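Local coordinates for putative succinylglutamate desuccinylase / aspartoacylase (Shewanella amazonensis, PDB 3FMC), which is probably a zinc-dependent hydrolase of the succinylglutamate desuccinylase/aspartoacylase family, thought to act on ester bonds, at residues Gly12-Ala15 with Ala16-Leu20; Ser119-Asp122 with Asp123-Ile127; Trp218-Leu221 with Ala222-Ser226; Asp324-Thr328 with Gly329-Thr333; Ala350-His353 with Gln354-Leu358. One frame throughout, in Å; residues are numbered along the deposited sequence.

Overall arrangement
The five contacts follow one another along the chain, and each is local. Contact 1 is the hairpin end between strands 4-13 and 19-27. Contact 2 lies at the start of helix 123-142 and contact 3 within helix 210-227, both in the catalytic family region. Their centres are about 13 Å apart, and they touch through Ile127 with Trp218 and Leu126 with Leu221. Contacts 4 and 5 lie beyond the chain's centre, on late beta structure, with centres about 17 Å apart. Both reach the antiparallel sheet of strands 299-303, 316-321, 332-336 and 351-352. Contacts 1, 4 and 5 meet other subunits, consistent with a part in the four-chain assembly; contacts 2 and 3 touch no other chain.

Contact 1 of 5, residues Gly12-Ala15 with Ala16-Leu20; sequences GELA and AGQPL
A tight beta hairpin links strand 4-13 to strand 19-27, and Gly12 and Leu20 form an antiparallel hydrogen-bonded pair in it. Leu20 N bonds Gly12 O at 3.0 Å. The return bond, Gly12 N to Leu20 O, is weak. Glu13 and Pro19 follow as a non-hydrogen-bonded pair. Leu14 N then bonds Gln18 O at 2.8 Å. A type I turn from Leu14 to Gly17, closed by Gly17 N on Leu14 O at 2.8 Å, completes a 3:5 hairpin with a G1 beta bulge at Gly17. Phi there is 123°, where a side chain would press on the carbonyl O of Ala16. Leu14 and Leu20 cross at about a right angle, with Leu14 CG 3.9 Å from Leu20 CD2. Leu78 of helix 77-80 packs on both. A side chain at Gly12 would run into Leu20 CD1. Glu13 is extended, its CG opposite the backbone N (chi1 -170°). Two waters lie between Glu13 OE2 and Gly17 O, the nearer at 2.9 Å from each. Ala298 of a second subunit bonds Glu13 OE1 through its N, and Arg322 of that subunit makes a salt bridge with OE2. Gln18 OE1 accepts from Asn81 of a third subunit.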
loop_
_atom_site.group_PDB
_atom_site.type_symbol
_atom_site.label_atom_id
_atom_site.label_comp_id
_atom_site.label_asym_id
_atom_site.label_seq_id
_atom_site.Cartn_x
_atom_site.Cartn_y
_atom_site.Cartn_z
ATOM N N GLY C 12 7.523 -12.967 16.779
ATOM C CA GLY C 12 6.245 -13.139 16.075
ATOM C C GLY C 12 6.223 -14.323 15.147
ATOM O O GLY C 12 7.098 -15.188 15.191
ATOM N N GLU C 13 5.216 -14.353 14.275
ATOM C CA GLU C 13 5.069 -15.431 13.316
ATOM C C GLU C 13 4.179 -14.943 12.186
ATOM O O GLU C 13 3.185 -14.225 12.421
ATOM C CB GLU C 13 4.431 -16.663 14.005
ATOM C CG GLU C 13 4.459 -17.932 13.164
ATOM C CD GLU C 13 3.706 -19.075 13.815
ATOM O OE1 GLU C 13 2.654 -18.873 14.421
ATOM O OE2 GLU C 13 4.206 -20.187 13.709
ATOM N N LEU C 14 4.556 -15.314 10.979
ATOM C CA LEU C 14 3.830 -14.971 9.773
ATOM C C LEU C 14 2.792 -16.034 9.399
ATOM O O LEU C 14 2.988 -17.216 9.671
ATOM C CB LEU C 14 4.814 -14.822 8.613
ATOM C CG LEU C 14 5.885 -13.719 8.762
ATOM C CD1 LEU C 14 6.928 -13.839 7.745
ATOM C CD2 LEU C 14 5.234 -12.372 8.709
ATOM N N ALA C 15 1.720 -15.578 8.749
ATOM C CA ALA C 15 0.623 -16.408 8.276
ATOM C C ALA C 15 1.060 -17.700 7.561
ATOM O O ALA C 15 0.471 -18.752 7.814
ATOM C CB ALA C 15 -0.258 -15.602 7.339
ATOM N N ALA C 16 2.067 -17.624 6.682
ATOM C CA ALA C 16 2.497 -18.807 5.947
ATOM C C ALA C 16 3.324 -19.748 6.818
ATOM O O ALA C 16 3.652 -20.836 6.369
ATOM C CB ALA C 16 3.199 -18.468 4.628
ATOM N N GLY C 17 3.697 -19.321 8.043
ATOM C CA GLY C 17 4.353 -20.234 8.998
ATOM C C GLY C 17 5.712 -19.821 9.512
ATOM O O GLY C 17 6.182 -20.306 10.548
ATOM N N GLN C 18 6.359 -18.910 8.799
ATOM C CA GLN C 18 7.699 -18.515 9.169
ATOM C C GLN C 18 7.753 -17.691 10.478
ATOM O O GLN C 18 6.932 -16.775 10.703
ATOM C CB GLN C 18 8.322 -17.742 8.008
ATOM C CG GLN C 18 8.299 -18.526 6.641
ATOM C CD GLN C 18 6.968 -18.425 5.789
ATOM O OE1 GLN C 18 6.104 -17.581 6.046
ATOM N NE2 GLN C 18 6.837 -19.310 4.774
ATOM N N PRO C 19 8.709 -18.038 11.380
ATOM C CA PRO C 19 8.827 -17.261 12.586
ATOM C C PRO C 19 9.494 -15.911 12.281
ATOM O O PRO C 19 10.160 -15.767 11.252
ATOM C CB PRO C 19 9.766 -18.115 13.459
ATOM C CG PRO C 19 10.616 -18.774 12.533
ATOM C CD PRO C 19 9.721 -19.107 11.329
ATOM N N LEU C 20 9.181 -14.919 13.114
ATOM C CA LEU C 20 9.812 -13.591 13.068
ATOM C C LEU C 20 10.800 -13.641 14.249
ATOM O O LEU C 20 10.397 -13.923 15.366
ATOM C CB LEU C 20 8.779 -12.459 13.228
ATOM C CG LEU C 20 7.816 -12.215 12.015
ATOM C CD1 LEU C 20 6.672 -11.268 12.389
ATOM C CD2 LEU C 20 8.596 -11.721 10.760
HETATM O O HOH W 1 7.032 -20.191 13.306
HETATM O O HOH W 2 6.207 -22.420 12.369
#

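Contact 2 of 5, residues Ser119-Asp122 with Asp123-Ile127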
loop_
_atom_site.group_PDB
_atom_site.type_symbol
_atom_site.label_atom_id
_atom_site.label_comp_id
_atom_site.label_asym_id
_atom_site.label_seq_id
_atom_site.Cartn_x
_atom_site.Cartn_y
_atom_site.Cartn_z
ATOM N N SER C 119 11.134 0.727 50.488
ATOM C CA SER C 119 12.013 1.829 50.942
ATOM C C SER C 119 13.030 1.435 52.017
ATOM O O SER C 119 14.055 2.093 52.166
ATOM C CB SER C 119 11.201 3.047 51.393
ATOM O OG SER C 119 10.371 2.739 52.479
ATOM N N HIS C 120 12.750 0.349 52.735
ATOM C CA HIS C 120 13.652 -0.162 53.769
ATOM C C HIS C 120 14.883 -0.830 53.188
ATOM O O HIS C 120 15.854 -1.082 53.909
ATOM C CB HIS C 120 12.920 -1.177 54.618
ATOM C CG HIS C 120 12.503 -2.397 53.863
ATOM N ND1 HIS C 120 11.315 -2.473 53.170
ATOM C CD2 HIS C 120 13.124 -3.585 53.682
ATOM C CE1 HIS C 120 11.221 -3.662 52.600
ATOM N NE2 HIS C 120 12.302 -4.357 52.902
ATOM N N LEU C 121 14.853 -1.128 51.892
ATOM C CA LEU C 121 15.986 -1.751 51.209
ATOM C C LEU C 121 17.072 -0.754 50.918
ATOM O O LEU C 121 16.797 0.422 50.738
ATOM C CB LEU C 121 15.529 -2.371 49.878
ATOM C CG LEU C 121 14.493 -3.487 49.991
ATOM C CD1 LEU C 121 14.092 -3.971 48.600
ATOM C CD2 LEU C 121 15.102 -4.614 50.797
ATOM N N ASP C 122 18.309 -1.229 50.828
ATOM C CA ASP C 122 19.424 -0.361 50.464
ATOM C C ASP C 122 19.299 -0.047 48.971
ATOM O O ASP C 122 18.529 -0.713 48.268
ATOM C CB ASP C 122 20.791 -0.972 50.814
ATOM C CG ASP C 122 21.076 -2.304 50.104
ATOM O OD1 ASP C 122 21.354 -3.297 50.808
ATOM O OD2 ASP C 122 21.045 -2.372 48.861
ATOM N N ASP C 123 20.027 0.966 48.506
ATOM C CA ASP C 123 19.928 1.397 47.103
ATOM C C ASP C 123 20.061 0.265 46.087
ATOM O O ASP C 123 19.170 0.096 45.264
ATOM C CB ASP C 123 20.935 2.504 46.781
ATOM C CG ASP C 123 20.578 3.846 47.430
ATOM O OD1 ASP C 123 19.585 3.941 48.178
ATOM O OD2 ASP C 123 21.320 4.811 47.170
ATOM N N ASP C 124 21.145 -0.507 46.152
ATOM C CA ASP C 124 21.364 -1.587 45.197
ATOM C C ASP C 124 20.284 -2.673 45.231
ATOM O O ASP C 124 19.904 -3.214 44.194
ATOM C CB ASP C 124 22.736 -2.245 45.388
ATOM C CG ASP C 124 23.897 -1.383 44.882
ATOM O OD1 ASP C 124 23.675 -0.343 44.212
ATOM O OD2 ASP C 124 25.059 -1.778 45.148
ATOM N N THR C 125 19.797 -3.014 46.404
ATOM C CA THR C 125 18.773 -4.037 46.487
ATOM C C THR C 125 17.437 -3.497 45.986
ATOM O O THR C 125 16.665 -4.233 45.379
ATOM C CB THR C 125 18.665 -4.557 47.940
ATOM O OG1 THR C 125 19.936 -5.086 48.316
ATOM C CG2 THR C 125 17.640 -5.631 48.058
ATOM N N LEU C 126 17.160 -2.221 46.254
ATOM C CA LEU C 126 15.927 -1.573 45.799
ATOM C C LEU C 126 15.918 -1.541 44.247
ATOM O O LEU C 126 14.926 -1.889 43.616
ATOM C CB LEU C 126 15.800 -0.174 46.405
ATOM C CG LEU C 126 14.504 0.621 46.200
ATOM C CD1 LEU C 126 14.353 1.698 47.293
ATOM C CD2 LEU C 126 14.454 1.242 44.808
ATOM N N ILE C 127 17.057 -1.200 43.667
ATOM C CA ILE C 127 17.246 -1.101 42.211
ATOM C C ILE C 127 17.080 -2.462 41.537
ATOM O O ILE C 127 16.413 -2.590 40.506
ATOM C CB ILE C 127 18.628 -0.436 41.875
ATOM C CG1 ILE C 127 18.622 1.019 42.334
ATOM C CG2 ILE C 127 18.970 -0.507 40.350
ATOM C CD1 ILE C 127 20.036 1.631 42.295
#
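Asp122 turns its carboxylate over the start of helix 123-142 and grips Thr125. Its OD2 accepts from Thr125 N at 2.8 Å, with an N-H...O angle of 158°, and the donor lies nearly in line with the carboxylate C-O bond. Thr125 OG1 stands 3.0 Å from Asp122 OD2. The two side chains cross at about a right angle. Asp122 CG sits between the backbone N and the carbonyl carbon (chi1 61°), and this folds the carboxylate back toward Thr125 N. The main chain adds a second link, Leu126 N to Asp122 O at 2.9 Å.

Leu121 supplies the apolar half of the contact. Its CB lies 4.1 Å from Leu126 CB, and its CD2 lies 3.9 Å from Thr125 CG2. The methyl of Thr125 is opposite the backbone N, which turns it to Leu121 while OG1 faces Asp122.

Further out, Arg230, which lies outside both segments, ties the approach to the helix in place: its NH2 pairs with Asp123 OD1 as a salt bridge and hydrogen-bonds Leu121 O. Leu126 also packs on Trp114 and Tyr115 of helix 111-118 and on Leu221 of helix 210-227. Asp122, Asp123 and Asp124 place three acidic groups at this helix start, where the helix dipole would probably favour their negative charge. Asp122 is the N-cap residue, and Leu121 with Leu126, on either side of the cap, form a hydrophobic staple.

Contact 3 of 5, residues Trp218-Leu221 with Ala222-Ser226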
loop_
_atom_site.group_PDB
_atom_site.type_symbol
_atom_site.label_atom_id
_atom_site.label_comp_id
_atom_site.label_asym_id
_atom_site.label_seq_id
_atom_site.Cartn_x
_atom_site.Cartn_y
_atom_site.Cartn_z
ATOM N N TRP C 218 12.036 4.614 35.882
ATOM C CA TRP C 218 13.202 5.004 36.722
ATOM C C TRP C 218 13.239 6.467 37.129
ATOM O O TRP C 218 13.709 6.787 38.256
ATOM C CB TRP C 218 14.486 4.627 36.054
ATOM C CG TRP C 218 14.626 3.165 35.809
ATOM C CD1 TRP C 218 14.386 2.513 34.650
ATOM C CD2 TRP C 218 15.102 2.171 36.740
ATOM N NE1 TRP C 218 14.643 1.165 34.802
ATOM C CE2 TRP C 218 15.091 0.929 36.067
ATOM C CE3 TRP C 218 15.518 2.211 38.079
ATOM C CZ2 TRP C 218 15.503 -0.271 36.679
ATOM C CZ3 TRP C 218 15.900 1.005 38.698
ATOM C CH2 TRP C 218 15.903 -0.207 37.990
ATOM N N TRP C 219 12.792 7.346 36.219
ATOM C CA TRP C 219 12.787 8.788 36.468
ATOM C C TRP C 219 11.704 9.057 37.498
ATOM O O TRP C 219 11.905 9.817 38.450
ATOM C CB TRP C 219 12.450 9.546 35.193
ATOM C CG TRP C 219 12.827 11.008 35.163
ATOM C CD1 TRP C 219 13.126 11.823 36.234
ATOM C CD2 TRP C 219 12.906 11.832 33.999
ATOM N NE1 TRP C 219 13.389 13.090 35.803
ATOM C CE2 TRP C 219 13.262 13.133 34.433
ATOM C CE3 TRP C 219 12.709 11.605 32.625
ATOM C CZ2 TRP C 219 13.443 14.191 33.538
ATOM C CZ3 TRP C 219 12.878 12.659 31.751
ATOM C CH2 TRP C 219 13.235 13.939 32.217
ATOM N N THR C 220 10.534 8.443 37.300
ATOM C CA THR C 220 9.436 8.576 38.250
ATOM C C THR C 220 9.827 8.048 39.648
ATOM O O THR C 220 9.473 8.657 40.650
ATOM C CB THR C 220 8.197 7.844 37.724
ATOM O OG1 THR C 220 7.810 8.449 36.476
ATOM C CG2 THR C 220 7.073 7.943 38.720
ATOM N N LEU C 221 10.532 6.921 39.698
ATOM C CA LEU C 221 11.004 6.346 40.947
ATOM C C LEU C 221 11.973 7.320 41.652
ATOM O O LEU C 221 11.890 7.478 42.855
ATOM C CB LEU C 221 11.759 5.022 40.702
ATOM C CG LEU C 221 12.374 4.331 41.926
ATOM C CD1 LEU C 221 11.239 3.824 42.817
ATOM C CD2 LEU C 221 13.292 3.192 41.523
ATOM N N ALA C 222 12.864 7.947 40.889
ATOM C CA ALA C 222 13.841 8.902 41.437
ATOM C C ALA C 222 13.089 10.095 42.014
ATOM O O ALA C 222 13.451 10.603 43.099
ATOM C CB ALA C 222 14.814 9.350 40.346
ATOM N N GLU C 223 12.036 10.513 41.318
ATOM C CA GLU C 223 11.163 11.634 41.765
ATOM C C GLU C 223 10.489 11.305 43.072
ATOM O O GLU C 223 10.453 12.118 44.006
ATOM C CB GLU C 223 10.080 11.956 40.703
ATOM C CG GLU C 223 10.615 12.602 39.431
ATOM C CD GLU C 223 9.543 12.808 38.352
ATOM O OE1 GLU C 223 8.403 12.271 38.478
ATOM O OE2 GLU C 223 9.871 13.510 37.360
ATOM N N VAL C 224 9.904 10.110 43.130
ATOM C CA VAL C 224 9.254 9.626 44.341
ATOM C C VAL C 224 10.245 9.556 45.502
ATOM O O VAL C 224 9.932 10.010 46.578
ATOM C CB VAL C 224 8.565 8.267 44.116
ATOM C CG1 VAL C 224 8.170 7.606 45.461
ATOM C CG2 VAL C 224 7.339 8.473 43.146
ATOM N N ALA C 225 11.416 8.968 45.288
ATOM C CA ALA C 225 12.437 8.864 46.347
ATOM C C ALA C 225 12.847 10.275 46.848
ATOM O O ALA C 225 12.932 10.532 48.076
ATOM C CB ALA C 225 13.644 8.050 45.851
ATOM N N SER C 226 13.084 11.200 45.904
ATOM C CA SER C 226 13.451 12.608 46.251
ATOM C C SER C 226 12.360 13.334 47.036
ATOM O O SER C 226 12.645 14.175 47.900
ATOM C CB SER C 226 13.785 13.426 44.991
ATOM O OG SER C 226 14.928 12.871 44.376
#
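Trp219 and Glu223 stand one turn apart on helix 210-227, a regular alpha-helix running through both segments. The backbone bonds are of the i to i+4 kind. Ala222 N bonds Trp218 O at 3.0 Å, and Glu223 N bonds Trp219 O at the same length. Val224 N to Thr220 O and Ala225 N to Leu221 O are both 2.9 Å and straighter, the second at 167°.

One polar group meets a ring. Glu223 OE2 lies on one face side of the Trp219 indole, at its CD1 margin, 3.8 Å from Trp219 CD1. The carboxylate and ring planes are 56° apart. Trp219 CG is opposite the backbone N (chi1 -161°). Glu223 is extended beyond CG, and its CG rests 3.2 Å from Trp219 O on the way to the ring. Asn204 ND2 donates to Glu223 OE2 and supplies its polar partner; the indole contact is packing only.

Aromatic and apolar packing spreads to neighbouring elements. Trp219 meets Tyr186 edge-to-face, and Trp218 meets Phe130 of helix 123-142 in the same way. Leu221 packs on Phe130 too, Ala222 lies on Val234, and Val224 and Ala225 touch Tyr115 of helix 111-118.

Within the helix the methyls rest on carbonyls of the preceding turn. Ala225 CB is 3.5 Å from Leu221 O. Val224 CG2, on the backbone N side of its residue, comes within 3.3 Å of Thr220 O.

Contact 4 of 5, residues Asp324-Thr328 with Gly329-Thr333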
loop_
_atom_site.group_PDB
_atom_site.type_symbol
_atom_site.label_atom_id
_atom_site.label_comp_id
_atom_site.label_asym_id
_atom_site.label_seq_id
_atom_site.Cartn_x
_atom_site.Cartn_y
_atom_site.Cartn_z
ATOM N N ASP C 324 -0.951 23.388 -12.696
ATOM C CA ASP C 324 -2.393 23.560 -12.876
ATOM C C ASP C 324 -2.815 25.039 -12.753
ATOM O O ASP C 324 -3.920 25.416 -13.120
ATOM C CB ASP C 324 -3.155 22.693 -11.864
ATOM C CG ASP C 324 -2.848 23.037 -10.417
ATOM O OD1 ASP C 324 -1.670 22.978 -9.994
ATOM O OD2 ASP C 324 -3.814 23.299 -9.665
ATOM N N LEU C 325 -1.942 25.875 -12.223
ATOM C CA LEU C 325 -2.208 27.293 -12.014
ATOM C C LEU C 325 -1.284 28.176 -12.859
ATOM O O LEU C 325 -1.135 29.369 -12.559
ATOM C CB LEU C 325 -2.003 27.604 -10.557
ATOM C CG LEU C 325 -2.850 26.783 -9.579
ATOM C CD1 LEU C 325 -2.664 27.286 -8.169
ATOM C CD2 LEU C 325 -4.354 26.793 -9.984
ATOM N N TYR C 326 -0.678 27.599 -13.910
ATOM C CA TYR C 326 0.240 28.325 -14.752
ATOM C C TYR C 326 -0.453 29.540 -15.340
ATOM O O TYR C 326 -1.579 29.430 -15.819
ATOM C CB TYR C 326 0.735 27.487 -15.908
ATOM C CG TYR C 326 1.819 28.182 -16.673
ATOM C CD1 TYR C 326 3.116 28.201 -16.185
ATOM C CD2 TYR C 326 1.557 28.847 -17.877
ATOM C CE1 TYR C 326 4.145 28.851 -16.877
ATOM C CE2 TYR C 326 2.591 29.515 -18.580
ATOM C CZ TYR C 326 3.868 29.514 -18.053
ATOM O OH TYR C 326 4.908 30.133 -18.676
ATOM N N GLY C 327 0.261 30.676 -15.368
ATOM C CA GLY C 327 -0.300 31.934 -15.895
ATOM C C GLY C 327 -0.928 32.798 -14.830
ATOM O O GLY C 327 -1.489 33.834 -15.129
ATOM N N THR C 328 -0.882 32.362 -13.580
ATOM C CA THR C 328 -1.379 33.139 -12.463
ATOM C C THR C 328 -0.229 33.261 -11.482
ATOM O O THR C 328 0.756 32.521 -11.561
ATOM C CB THR C 328 -2.563 32.429 -11.747
ATOM O OG1 THR C 328 -2.081 31.321 -10.998
ATOM C CG2 THR C 328 -3.597 31.944 -12.721
ATOM N N GLY C 329 -0.397 34.116 -10.487
ATOM C CA GLY C 329 0.642 34.335 -9.496
ATOM C C GLY C 329 0.917 33.122 -8.622
ATOM O O GLY C 329 1.957 33.028 -8.006
ATOM N N GLU C 330 -0.015 32.178 -8.599
ATOM C CA GLU C 330 0.117 30.972 -7.787
ATOM C C GLU C 330 0.881 29.861 -8.480
ATOM O O GLU C 330 1.071 28.794 -7.898
ATOM C CB GLU C 330 -1.286 30.491 -7.419
ATOM C CG GLU C 330 -1.985 31.415 -6.435
ATOM C CD GLU C 330 -1.179 31.606 -5.131
ATOM O OE1 GLU C 330 -0.951 30.626 -4.362
ATOM O OE2 GLU C 330 -0.771 32.766 -4.877
ATOM N N GLU C 331 1.312 30.088 -9.715
ATOM C CA GLU C 331 2.070 29.056 -10.483
ATOM C C GLU C 331 3.358 28.618 -9.759
ATOM O O GLU C 331 3.818 27.450 -9.878
ATOM C CB GLU C 331 2.373 29.561 -11.908
ATOM C CG GLU C 331 3.367 30.692 -11.961
ATOM C CD GLU C 331 3.476 31.368 -13.313
ATOM O OE1 GLU C 331 2.765 31.017 -14.290
ATOM O OE2 GLU C 331 4.294 32.290 -13.379
ATOM N N LEU C 332 3.978 29.556 -9.043
ATOM C CA LEU C 332 5.218 29.260 -8.295
ATOM C C LEU C 332 5.289 30.245 -7.168
ATOM O O LEU C 332 5.370 31.438 -7.421
ATOM C CB LEU C 332 6.453 29.394 -9.187
ATOM C CG LEU C 332 7.840 29.134 -8.574
ATOM C CD1 LEU C 332 7.996 27.682 -8.175
ATOM C CD2 LEU C 332 8.946 29.488 -9.557
ATOM N N THR C 333 5.231 29.751 -5.934
ATOM C CA THR C 333 5.285 30.602 -4.739
ATOM C C THR C 333 6.358 30.109 -3.774
ATOM O O THR C 333 6.831 28.976 -3.880
ATOM C CB THR C 333 3.895 30.691 -4.077
ATOM O OG1 THR C 333 3.426 29.396 -3.721
ATOM C CG2 THR C 333 2.871 31.273 -5.093
#
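Leu325 to Thr328 make a type II turn, and Thr328 O then accepts from Glu331 N at 3.1 Å. Gly327 has a phi of 93°, and any CB there would clash with Tyr326 O. Thr328 OG1 donates to Leu325 O at 2.7 Å, in the carbonyl plane and on a lone pair. The same OG1 accepts from Glu330 N at 3.3 Å, which makes an ST turn. Glu331 folds back toward the type II turn, its CG set between backbone N and carbonyl carbon (chi1 69°). Its OE1 takes Gly327 N at 2.7 Å, on the anti side, 27° out of the carboxylate plane. That oxygen also lies over one face of the Tyr326 ring, offset toward the rim, 3.4 Å from Tyr326 CD1. Glu331 OE2 forms a salt bridge with Lys58 of a fourth subunit. With only the methyl of an alanine here, Gly327 N is likely to lose its acceptor and that lysine its carboxylate mate. Leu325 and Glu330 run side by side, with Leu325 CD1 3.6 Å from Glu330 CB. Tyr326 OH bonds Glu61 of the fourth subunit. The loop joins strand 316-321 to strand 332-336, an outer strand, within this chain, of the four-stranded antiparallel sheet, where Thr333 pairs with Leu320.

Contact 5 of 5, residues Ala350-His353 with Gln354-Leu358; sequences ASVH and QGTEL
His353 to Thr356 form a type II turn, closed by Thr356 N on His353 O at 3.1 Å with an N-H...O angle of 169°. The turn depends on a positive phi at Gly355, 92°, which a residue with a CB could hardly adopt so close to Gln354 O.

The Thr356 side chain adds a second tie across the turn. Its OG1 accepts from His353 N at 3.0 Å. The hydroxyl sits beside its own backbone N (chi1 -54°), which turns it toward His353. Thr356 CB meets Val352 CB at 3.8 Å, so one small side chain serves a polar and an apolar neighbour. A valine in place of Thr356 would probably keep much of that apolar touch but leave His353 N without its side-chain acceptor. Val352 also crosses Leu358 at about a right angle, Val352 CG1 lying 3.8 Å from Leu358 CD2. Val301 of strand 299-303 and Ala295 pack on both of these residues.

The His353 ring leads away from segment 354-358 into the subunit interface, and its ND1 hydrogen-bonds Ala15 N of a second subunit. Gln354 is extended, and its NE2 bonds Pro296 O.

The turn carries the chain out of the four-stranded antiparallel sheet, where strand 351-352 is an outer strand within this chain and Val352 pairs with Gly299. It leads into strand 357-363, which runs antiparallel to strand 290-294, with Leu358 joined to Phe293 by backbone hydrogen bonding.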
loop_
_atom_site.group_PDB
_atom_site.type_symbol
_atom_site.label_atom_id
_atom_site.label_comp_id
_atom_site.label_asym_id
_atom_site.label_seq_id
_atom_site.Cartn_x
_atom_site.Cartn_y
_atom_site.Cartn_z
ATOM N N ALA C 350 8.407 14.828 -3.291
ATOM C CA ALA C 350 8.278 16.181 -3.830
ATOM C C ALA C 350 6.824 16.595 -4.056
ATOM O O ALA C 350 6.556 17.707 -4.527
ATOM C CB ALA C 350 9.071 16.296 -5.145
ATOM N N SER C 351 5.874 15.711 -3.786
ATOM C CA SER C 351 4.475 16.044 -4.045
ATOM C C SER C 351 3.685 15.920 -2.759
ATOM O O SER C 351 3.710 14.896 -2.063
ATOM C CB SER C 351 3.924 15.184 -5.171
ATOM O OG SER C 351 4.098 13.839 -4.884
ATOM N N VAL C 352 3.040 17.021 -2.407
ATOM C CA VAL C 352 2.310 17.131 -1.181
ATOM C C VAL C 352 0.852 17.569 -1.384
ATOM O O VAL C 352 0.521 18.275 -2.330
ATOM C CB VAL C 352 3.005 18.126 -0.181
ATOM C CG1 VAL C 352 4.425 17.647 0.131
ATOM C CG2 VAL C 352 3.026 19.623 -0.672
ATOM N N HIS C 353 0.024 17.119 -0.468
ATOM C CA HIS C 353 -1.354 17.557 -0.355
ATOM C C HIS C 353 -1.355 18.673 0.691
ATOM O O HIS C 353 -0.397 18.837 1.483
ATOM C CB HIS C 353 -2.252 16.379 0.116
ATOM C CG HIS C 353 -2.164 15.146 -0.751
ATOM N ND1 HIS C 353 -2.206 15.185 -2.137
ATOM C CD2 HIS C 353 -2.108 13.832 -0.419
ATOM C CE1 HIS C 353 -2.116 13.953 -2.612
ATOM N NE2 HIS C 353 -2.071 13.113 -1.590
ATOM N N GLN C 354 -2.422 19.468 0.736
ATOM C CA GLN C 354 -2.523 20.413 1.834
ATOM C C GLN C 354 -2.460 19.600 3.151
ATOM O O GLN C 354 -3.090 18.546 3.297
ATOM C CB GLN C 354 -3.830 21.186 1.769
ATOM C CG GLN C 354 -3.908 22.272 2.810
ATOM C CD GLN C 354 -5.223 22.980 2.813
ATOM O OE1 GLN C 354 -6.268 22.375 2.663
ATOM N NE2 GLN C 354 -5.176 24.276 3.018
ATOM N N GLY C 355 -1.647 20.068 4.083
ATOM C CA GLY C 355 -1.490 19.423 5.365
ATOM C C GLY C 355 -0.373 18.400 5.473
ATOM O O GLY C 355 -0.047 18.004 6.563
ATOM N N THR C 356 0.253 18.006 4.361
ATOM C CA THR C 356 1.352 17.064 4.443
ATOM C C THR C 356 2.465 17.712 5.259
ATOM O O THR C 356 2.716 18.915 5.118
ATOM C CB THR C 356 1.868 16.611 3.071
ATOM O OG1 THR C 356 0.777 16.114 2.306
ATOM C CG2 THR C 356 2.933 15.491 3.280
ATOM N N GLU C 357 3.092 16.949 6.156
ATOM C CA GLU C 357 4.137 17.532 7.004
ATOM C C GLU C 357 5.386 17.758 6.156
ATOM O O GLU C 357 6.036 16.816 5.703
ATOM C CB GLU C 357 4.431 16.644 8.180
ATOM C CG GLU C 357 5.463 17.222 9.181
ATOM C CD GLU C 357 5.959 16.164 10.146
ATOM O OE1 GLU C 357 5.229 15.745 11.079
ATOM O OE2 GLU C 357 7.105 15.755 9.967
ATOM N N LEU C 358 5.709 19.019 5.943
ATOM C CA LEU C 358 6.857 19.396 5.112
ATOM C C LEU C 358 8.188 19.343 5.861
ATOM O O LEU C 358 9.139 18.775 5.346
ATOM C CB LEU C 358 6.677 20.785 4.477
ATOM C CG LEU C 358 5.840 20.896 3.218
ATOM C CD1 LEU C 358 5.570 22.395 2.934
ATOM C CD2 LEU C 358 6.536 20.199 2.014
#